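Local structure of pyridoxal kinase (Lactobacillus plantarum, 3H74) at residues 241-249 and 261-270. The protein catalyses the phosphorylation of pyridoxal to pyridoxal 5'-phosphate, most likely with ATP as the phosphate donor. Residues are numbered along the deposited sequence; the frame is centred on the assembly and turned at random. Where two conformers were deposited one is given.
Sequences WLNMAVAET and VALGDLLQAI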
ATOM      1  N   TRP A 241      12.079  -6.789  -6.282  1.00  7.17           N
ATOM      2  CA  TRP A 241      11.742  -7.722  -5.175  1.00  6.80           C
ATOM      3  C   TRP A 241      10.329  -8.305  -5.333  1.00  5.96           C
ATOM      4  O   TRP A 241      10.112  -9.457  -5.112  1.00  6.06           O
ATOM      5  CB  TRP A 241      11.904  -6.942  -3.858  1.00  7.30           C
ATOM      6  CG  TRP A 241      13.332  -6.844  -3.363  1.00  7.81           C
ATOM      7  CD1 TRP A 241      14.438  -7.293  -3.968  1.00  8.70           C
ATOM      8  CD2 TRP A 241      13.733  -6.322  -2.107  1.00  7.38           C
ATOM      9  NE1 TRP A 241      15.524  -7.077  -3.165  1.00  8.93           N
ATOM     10  CE2 TRP A 241      15.108  -6.495  -2.012  1.00  8.06           C
ATOM     11  CE3 TRP A 241      13.059  -5.756  -1.041  1.00  7.81           C
ATOM     12  CZ2 TRP A 241      15.841  -6.074  -0.887  1.00  8.84           C
ATOM     13  CZ3 TRP A 241      13.799  -5.352   0.093  1.00  8.84           C
ATOM     14  CH2 TRP A 241      15.163  -5.515   0.123  1.00  9.07           C
ATOM     15  N   LEU A 242       9.389  -7.485  -5.777  1.00  5.69           N
ATOM     16  CA  LEU A 242       8.034  -7.997  -6.034  1.00  6.19           C
ATOM     17  C   LEU A 242       8.047  -9.019  -7.225  1.00  5.82           C
ATOM     18  O   LEU A 242       7.436 -10.007  -7.139  1.00  5.68           O
ATOM     19  CB  LEU A 242       7.057  -6.858  -6.315  1.00  6.33           C
ATOM     20  CG  LEU A 242       5.624  -7.321  -6.549  1.00  7.98           C
ATOM     21  CD1 LEU A 242       5.033  -7.883  -5.192  1.00  8.90           C
ATOM     22  CD2 LEU A 242       4.769  -6.111  -7.190  1.00  9.11           C
ATOM     23  N   ASN A 243       8.822  -8.688  -8.245  1.00  6.27           N
ATOM     24  CA  ASN A 243       9.002  -9.601  -9.382  1.00  6.83           C
ATOM     25  C   ASN A 243       9.532 -10.954  -8.886  1.00  6.62           C
ATOM     26  O   ASN A 243       9.029 -12.014  -9.261  1.00  6.36           O
ATOM     27  CB  ASN A 243       9.957  -8.950 -10.383  1.00  7.45           C
ATOM     28  CG  ASN A 243       9.987  -9.650 -11.729  1.00  7.36           C
ATOM     29  OD1 ASN A 243      10.989 -10.272 -12.077  1.00  8.43           O
ATOM     30  ND2 ASN A 243       8.921  -9.532 -12.495  1.00  7.41           N
HETATM   31  N   MSE A 244      10.517 -10.889  -7.994  1.00  6.59           N
HETATM   32  CA  MSE A 244      11.092 -12.072  -7.372  1.00  8.23           C
HETATM   33  C   MSE A 244      10.084 -12.850  -6.526  1.00  6.27           C
HETATM   34  O   MSE A 244      10.046 -14.087  -6.570  1.00  6.02           O
HETATM   35  CB  MSE A 244      12.283 -11.653  -6.521  1.00  7.61           C
HETATM   36  CG  MSE A 244      12.966 -12.798  -5.793  1.00  9.76           C
HETATM   37 SE   MSE A 244      14.422 -12.196  -4.683  1.00 17.38          SE
HETATM   38  CE  MSE A 244      13.401 -11.051  -3.500  1.00 16.16           C
ATOM     39  N   ALA A 245       9.256 -12.140  -5.763  1.00  6.16           N
ATOM     40  CA  ALA A 245       8.272 -12.798  -4.905  1.00  5.71           C
ATOM     41  C   ALA A 245       7.216 -13.515  -5.747  1.00  5.73           C
ATOM     42  O   ALA A 245       6.785 -14.628  -5.429  1.00  5.76           O
ATOM     43  CB  ALA A 245       7.621 -11.772  -3.975  1.00  6.44           C
ATOM     44  N   VAL A 246       6.776 -12.865  -6.823  1.00  5.60           N
ATOM     45  CA  VAL A 246       5.836 -13.508  -7.739  1.00  6.36           C
ATOM     46  C   VAL A 246       6.467 -14.742  -8.403  1.00  5.77           C
ATOM     47  O   VAL A 246       5.831 -15.792  -8.477  1.00  5.99           O
ATOM     48  CB  VAL A 246       5.268 -12.529  -8.795  1.00  6.47           C
ATOM     49  CG1 VAL A 246       4.474 -13.280  -9.860  1.00  7.10           C
ATOM     50  CG2 VAL A 246       4.402 -11.466  -8.111  1.00  7.99           C
ATOM     51  N   ALA A 247       7.728 -14.620  -8.825  1.00  5.88           N
ATOM     52  CA  ALA A 247       8.436 -15.760  -9.416  1.00  6.01           C
ATOM     53  C   ALA A 247       8.470 -16.929  -8.435  1.00  5.73           C
ATOM     54  O   ALA A 247       8.266 -18.091  -8.811  1.00  6.24           O
ATOM     55  CB  ALA A 247       9.829 -15.369  -9.834  1.00  6.17           C
ATOM     56  N   GLU A 248       8.718 -16.641  -7.162  1.00  5.62           N
ATOM     57  CA  GLU A 248       8.750 -17.713  -6.176  1.00  6.07           C
ATOM     58  C   GLU A 248       7.382 -18.364  -6.004  1.00  5.80           C
ATOM     59  O   GLU A 248       7.261 -19.582  -5.841  1.00  6.59           O
ATOM     60  CB  GLU A 248       9.290 -17.239  -4.817  1.00  5.59           C
ATOM     61  CG  GLU A 248       9.446 -18.414  -3.855  1.00  7.28           C
ATOM     62  CD  GLU A 248       9.861 -18.037  -2.452  1.00  7.10           C
ATOM     63  OE1 GLU A 248       9.931 -16.838  -2.118  1.00  6.67           O
ATOM     64  OE2 GLU A 248      10.128 -18.982  -1.681  1.00  9.50           O
ATOM     65  N   THR A 249       6.348 -17.532  -6.053  1.00  5.60           N
ATOM     66  CA  THR A 249       4.973 -18.011  -5.925  1.00  6.30           C
ATOM     67  C   THR A 249       4.666 -19.002  -7.050  1.00  6.19           C
ATOM     68  O   THR A 249       4.135 -20.084  -6.806  1.00  6.45           O
ATOM     69  CB  THR A 249       3.978 -16.835  -5.964  1.00  6.11           C
ATOM     70  OG1 THR A 249       4.350 -15.863  -4.976  1.00  6.04           O
ATOM     71  CG2 THR A 249       2.546 -17.299  -5.711  1.00  6.83           C
ATOM     72  N   VAL A 261       1.193 -13.800  -2.197  1.00  6.48           N
ATOM     73  CA  VAL A 261       2.536 -14.008  -2.744  1.00  7.51           C
ATOM     74  C   VAL A 261       3.522 -14.561  -1.707  1.00  6.70           C
ATOM     75  O   VAL A 261       3.488 -14.184  -0.526  1.00  6.70           O
ATOM     76  CB  VAL A 261       3.034 -12.695  -3.417  1.00  9.09           C
ATOM     77  CG1 VAL A 261       3.279 -11.602  -2.407  1.00 10.56           C
ATOM     78  CG2 VAL A 261       4.241 -12.913  -4.252  1.00 12.28           C
ATOM     79  N   ALA A 262       4.377 -15.477  -2.153  1.00  6.45           N
ATOM     80  CA  ALA A 262       5.448 -16.034  -1.341  1.00  6.13           C
ATOM     81  C   ALA A 262       6.384 -14.942  -0.826  1.00  5.75           C
ATOM     82  O   ALA A 262       6.700 -13.979  -1.534  1.00  5.63           O
ATOM     83  CB  ALA A 262       6.239 -17.054  -2.151  1.00  6.33           C
ATOM     84  N   LEU A 263       6.857 -15.145   0.401  1.00  5.33           N
ATOM     85  CA  LEU A 263       7.708 -14.168   1.074  1.00  5.45           C
ATOM     86  C   LEU A 263       9.136 -14.632   1.348  1.00  5.37           C
ATOM     87  O   LEU A 263       9.971 -13.819   1.719  1.00  5.86           O
ATOM     88  CB  LEU A 263       7.063 -13.713   2.393  1.00  5.63           C
ATOM     89  CG  LEU A 263       5.679 -13.076   2.264  1.00  5.56           C
ATOM     90  CD1 LEU A 263       5.109 -12.819   3.646  1.00  7.59           C
ATOM     91  CD2 LEU A 263       5.717 -11.788   1.433  1.00  7.88           C
ATOM     92  N   GLY A 264       9.433 -15.916   1.143  1.00  5.38           N
ATOM     93  CA  GLY A 264      10.735 -16.463   1.528  1.00  6.21           C
ATOM     94  C   GLY A 264      11.920 -15.809   0.843  1.00  5.68           C
ATOM     95  O   GLY A 264      12.868 -15.379   1.499  1.00  5.89           O
ATOM     96  N   ASP A 265      11.889 -15.738  -0.484  1.00  5.60           N
ATOM     97  CA  ASP A 265      12.995 -15.127  -1.227  1.00  5.93           C
ATOM     98  C   ASP A 265      13.114 -13.647  -0.874  1.00  5.57           C
ATOM     99  O   ASP A 265      14.214 -13.111  -0.763  1.00  5.97           O
ATOM    100  CB  ASP A 265      12.835 -15.309  -2.743  1.00  6.39           C
ATOM    101  CG  ASP A 265      13.162 -16.721  -3.211  1.00  6.95           C
ATOM    102  OD1 ASP A 265      13.644 -17.539  -2.402  1.00  9.36           O
ATOM    103  OD2 ASP A 265      12.932 -17.007  -4.408  1.00  7.58           O
ATOM    104  N   LEU A 266      11.969 -13.004  -0.658  1.00  6.06           N
ATOM    105  CA  LEU A 266      11.942 -11.608  -0.239  1.00  6.43           C
ATOM    106  C   LEU A 266      12.614 -11.398   1.125  1.00  6.10           C
ATOM    107  O   LEU A 266      13.450 -10.505   1.301  1.00  6.45           O
ATOM    108  CB  LEU A 266      10.502 -11.091  -0.252  1.00  6.88           C
ATOM    109  CG  LEU A 266      10.265  -9.662   0.239  1.00  7.47           C
ATOM    110  CD1 LEU A 266      11.116  -8.625  -0.496  1.00  9.69           C
ATOM    111  CD2 LEU A 266       8.796  -9.316   0.141  1.00  7.25           C
ATOM    112  N   LEU A 267      12.264 -12.242   2.091  1.00  6.46           N
ATOM    113  CA  LEU A 267      12.890 -12.150   3.413  1.00  7.14           C
ATOM    114  C   LEU A 267      14.405 -12.351   3.329  1.00  7.83           C
ATOM    115  O   LEU A 267      15.170 -11.653   4.002  1.00  7.75           O
ATOM    116  CB  LEU A 267      12.260 -13.148   4.390  1.00  7.37           C
ATOM    117  CG  LEU A 267      10.792 -12.878   4.744  1.00  7.44           C
ATOM    118  CD1 LEU A 267      10.266 -13.970   5.644  1.00  9.91           C
ATOM    119  CD2 LEU A 267      10.599 -11.522   5.408  1.00  9.69           C
ATOM    120  N   GLN A 268      14.826 -13.290   2.487  0.50  7.79           N
ATOM    121  CA  GLN A 268      16.244 -13.539   2.242  0.50  8.38           C
ATOM    122  C   GLN A 268      16.961 -12.317   1.655  0.50  8.35           C
ATOM    123  O   GLN A 268      18.085 -11.999   2.050  0.50  8.70           O
ATOM    124  CB  GLN A 268      16.403 -14.756   1.332  0.50  8.79           C
ATOM    125  CG  GLN A 268      17.827 -15.230   1.157  0.50 10.70           C
ATOM    126  CD  GLN A 268      17.933 -16.356   0.154  0.50 12.96           C
ATOM    127  OE1 GLN A 268      17.358 -16.293  -0.937  0.50 14.47           O
ATOM    128  NE2 GLN A 268      18.676 -17.395   0.512  0.50 14.30           N
ATOM    129  N   ALA A 269      16.310 -11.630   0.721  1.00  8.05           N
ATOM    130  CA  ALA A 269      16.879 -10.425   0.117  1.00  7.98           C
ATOM    131  C   ALA A 269      16.961  -9.285   1.119  1.00  8.22           C
ATOM    132  O   ALA A 269      17.940  -8.539   1.133  1.00  8.75           O
ATOM    133  CB  ALA A 269      16.091 -10.001  -1.113  1.00  8.28           C
ATOM    134  N   ILE A 270      15.946  -9.168   1.971  1.00  7.86           N
ATOM    135  CA  ILE A 270      15.937  -8.163   3.024  1.00  8.66           C
ATOM    136  C   ILE A 270      17.102  -8.383   3.996  1.00  9.75           C
ATOM    137  O   ILE A 270      17.832  -7.442   4.332  1.00 10.38           O
ATOM    138  CB  ILE A 270      14.590  -8.172   3.772  1.00  7.89           C
ATOM    139  CG1 ILE A 270      13.501  -7.547   2.888  1.00  8.22           C
ATOM    140  CG2 ILE A 270      14.726  -7.437   5.106  1.00  8.74           C
ATOM    141  CD1 ILE A 270      12.087  -7.878   3.309  1.00  8.45           C
TER
HETATM  142  O   HOH W   1      12.124 -16.012  -6.766  1.00  8.35           O
HETATM  143  O   HOH W   2       9.501 -14.069  -1.938  1.00  6.13           O
HETATM  144  O   HOH W   3      12.481 -19.038  -0.221  1.00 21.33           O
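Glu248 reaches across from helix 231-251 to the first turn of helix 264-274, where its OE1 accepts a nearly straight hydrogen bond from Asp265 N (2.8 Å, 169°), on the syn side but tilted well out of the carboxylate plane. CG anti to the backbone N (chi1 -174°) and an extended chain carry it there. Its carboxylate then stacks on that of Asp265, the planes 16° apart, with OE1 3.8 Å from Asp265 OD2. Water 3 donates to both acids, while water 2 gives hydrogens to Glu248 OE1 and Ala262 O and accepts from Leu266 N. With an alanine here, Asp265 N is likely to lose its acceptor and water 2 one of its three partners.

The next residue, Thr249, accepts at OG1 from Ala262 N (2.8 Å) and donates to Ala245 O, which Thr249 N meets from the opposite face.

At the other end the contact turns apolar. Leu266 CD1 comes within 3.5 Å of Trp241 CE3, its side chain crossing the indole at about a right angle, and Ile270 CG1 meets CZ3. Ala269 CB sits over one indole face, near the rim. Met244, a selenomethionine bent at its last torsion, brings CE to 3.7 Å from Ala269 CB.

Helix 213-226 backs this roughly antiparallel pair of C-terminal helices of the ribokinase-like fold. Two close carboxylates are likely to repel; the Asp265 amide and water 3 probably offset this.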